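Local structure of acetyl xylan esterase (Paenibacillus sp. R4, 6AGQ) at residues P225-E228 against I229-W232. The protein probably removes acetyl groups from acetylated xylan and related acetyl esters, as a cold-active esterase of the alpha/beta-hydrolase superfamily. Sequence-based numbering, arbitrary orientation.
Sequences PYVE and IKNW
Asn231 N donates to Val227 O and Trp232 N to Glu228 O, each over 2.8 Å and nearly straight, two i to i+4 bonds of an alpha-helix, whereas Ile229 N reaches Tyr226 O at 3.1 Å through an i to i+3 bond bent to 137°. A similar three-residue step joins Glu228 N to Pro225 O, a pattern of i to i+3 bonds consistent with a 3-10-like turn before the i to i+4 bonding takes over. On the flank carrying Val227 and Lys230, the two side chains cross obliquely. Lys230 starts extended, with CG anti to its backbone N, then bends at chi3 (78°), which folds its end back over the valine: NZ lies 3.4 Å from Val227 CG2, and CE touches the same methyl. That branch of Val227 faces the lysine because it too stands anti to the backbone N, while Asp300 of a second subunit packs on Lys230. Asn231 lays its amide beside the preceding turn, CG 3.4 Å from Val227 O, but within this turn it makes no side-chain hydrogen bond to Val227 O, only contact.

The segment lies on helix 226-236, which packs against helices 214-219 and 243-251 of what appears to be an alpha/beta-hydrolase fold; the Pro225 side chain lies near, without touching, the putative nucleophile elbow. Ile229 touches both neighbouring helices, through Phe214 and Val218 on one and Leu250 on the other, while its CB rests 3.5 Å from Tyr226 O. The polar ends of the buried Tyr226 and Glu228 find partners beyond the turn: Tyr226 OH bonds to Cys212 N, and the extended Glu228 bonds through OE1 to Met142 N and weakly through OE2 to Tyr95 OH. Trp232 meets the turn through CB, 3.6 Å from Glu228 O, and sends its indole away to stack with Tyr236.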
loop_
_atom_site.group_PDB
_atom_site.type_symbol
_atom_site.label_atom_id
_atom_site.label_comp_id
_atom_site.label_asym_id
_atom_site.label_seq_id
_atom_site.Cartn_x
_atom_site.Cartn_y
_atom_site.Cartn_z
ATOM N N PRO A 225 -8.660 15.132 -8.364
ATOM C CA PRO A 225 -8.275 16.296 -9.197
ATOM C C PRO A 225 -7.828 17.581 -8.461
ATOM O O PRO A 225 -7.057 18.368 -9.027
ATOM C CB PRO A 225 -9.558 16.584 -10.032
ATOM C CG PRO A 225 -10.656 15.706 -9.463
ATOM C CD PRO A 225 -10.027 14.633 -8.629
ATOM N N TYR A 226 -8.283 17.812 -7.225
ATOM C CA TYR A 226 -7.733 18.916 -6.455
ATOM C C TYR A 226 -6.175 18.881 -6.333
ATOM O O TYR A 226 -5.542 19.923 -6.264
ATOM C CB TYR A 226 -8.355 19.022 -5.094
ATOM C CG TYR A 226 -9.779 19.464 -5.042
ATOM C CD1 TYR A 226 -10.166 20.704 -5.571
ATOM C CD2 TYR A 226 -10.744 18.682 -4.419
ATOM C CE1 TYR A 226 -11.473 21.132 -5.514
ATOM C CE2 TYR A 226 -12.080 19.118 -4.325
ATOM C CZ TYR A 226 -12.452 20.332 -4.895
ATOM O OH TYR A 226 -13.748 20.797 -4.792
ATOM N N VAL A 227 -5.574 17.705 -6.365
ATOM C CA VAL A 227 -4.141 17.577 -6.331
ATOM C C VAL A 227 -3.412 18.290 -7.530
ATOM O O VAL A 227 -2.274 18.714 -7.374
ATOM C CB VAL A 227 -3.712 16.082 -6.189
ATOM C CG1 VAL A 227 -3.690 15.362 -7.513
ATOM C CG2 VAL A 227 -2.317 15.967 -5.579
ATOM N N GLU A 228 -4.063 18.426 -8.698
ATOM C CA GLU A 228 -3.488 19.138 -9.856
ATOM C C GLU A 228 -3.177 20.593 -9.469
ATOM O O GLU A 228 -2.205 21.157 -9.902
ATOM C CB GLU A 228 -4.470 19.131 -11.037
ATOM C CG GLU A 228 -4.765 17.750 -11.630
ATOM C CD GLU A 228 -5.811 17.778 -12.775
ATOM O OE1 GLU A 228 -5.888 18.768 -13.515
ATOM O OE2 GLU A 228 -6.560 16.785 -12.970
ATOM N N ILE A 229 -3.989 21.194 -8.622
ATOM C CA ILE A 229 -3.699 22.578 -8.187
ATOM C C ILE A 229 -2.437 22.626 -7.338
ATOM O O ILE A 229 -1.612 23.514 -7.509
ATOM C CB ILE A 229 -4.894 23.154 -7.459
ATOM C CG1 ILE A 229 -6.050 23.376 -8.449
ATOM C CG2 ILE A 229 -4.562 24.482 -6.900
ATOM C CD1 ILE A 229 -7.371 23.495 -7.758
ATOM N N LYS A 230 -2.272 21.661 -6.440
ATOM C CA LYS A 230 -1.072 21.568 -5.633
ATOM C C LYS A 230 0.127 21.310 -6.580
ATOM O O LYS A 230 1.179 21.959 -6.472
ATOM C CB LYS A 230 -1.258 20.470 -4.540
ATOM C CG LYS A 230 -0.052 20.215 -3.647
ATOM C CD LYS A 230 0.024 18.778 -3.103
ATOM C CE LYS A 230 0.550 17.858 -4.182
ATOM N NZ LYS A 230 0.596 16.419 -3.813
ATOM N N ASN A 231 -0.041 20.413 -7.557
ATOM C CA ASN A 231 1.058 20.143 -8.524
ATOM C C ASN A 231 1.352 21.344 -9.418
ATOM O O ASN A 231 2.456 21.602 -9.697
ATOM C CB ASN A 231 0.772 18.874 -9.291
ATOM C CG ASN A 231 0.793 17.661 -8.391
ATOM O OD1 ASN A 231 1.122 17.771 -7.229
ATOM N ND2 ASN A 231 0.394 16.536 -8.891
ATOM N N TRP A 232 0.363 22.158 -9.757
ATOM C CA TRP A 232 0.662 23.472 -10.377
ATOM C C TRP A 232 1.702 24.251 -9.567
ATOM O O TRP A 232 2.725 24.647 -10.116
ATOM C CB TRP A 232 -0.591 24.332 -10.583
ATOM C CG TRP A 232 -0.342 25.473 -11.480
ATOM C CD1 TRP A 232 -0.393 25.448 -12.815
ATOM C CD2 TRP A 232 0.077 26.813 -11.117
ATOM N NE1 TRP A 232 -0.056 26.657 -13.322
ATOM C CE2 TRP A 232 0.211 27.526 -12.298
ATOM C CE3 TRP A 232 0.293 27.472 -9.898
ATOM C CZ2 TRP A 232 0.619 28.872 -12.332
ATOM C CZ3 TRP A 232 0.716 28.802 -9.907
ATOM C CH2 TRP A 232 0.872 29.496 -11.138
#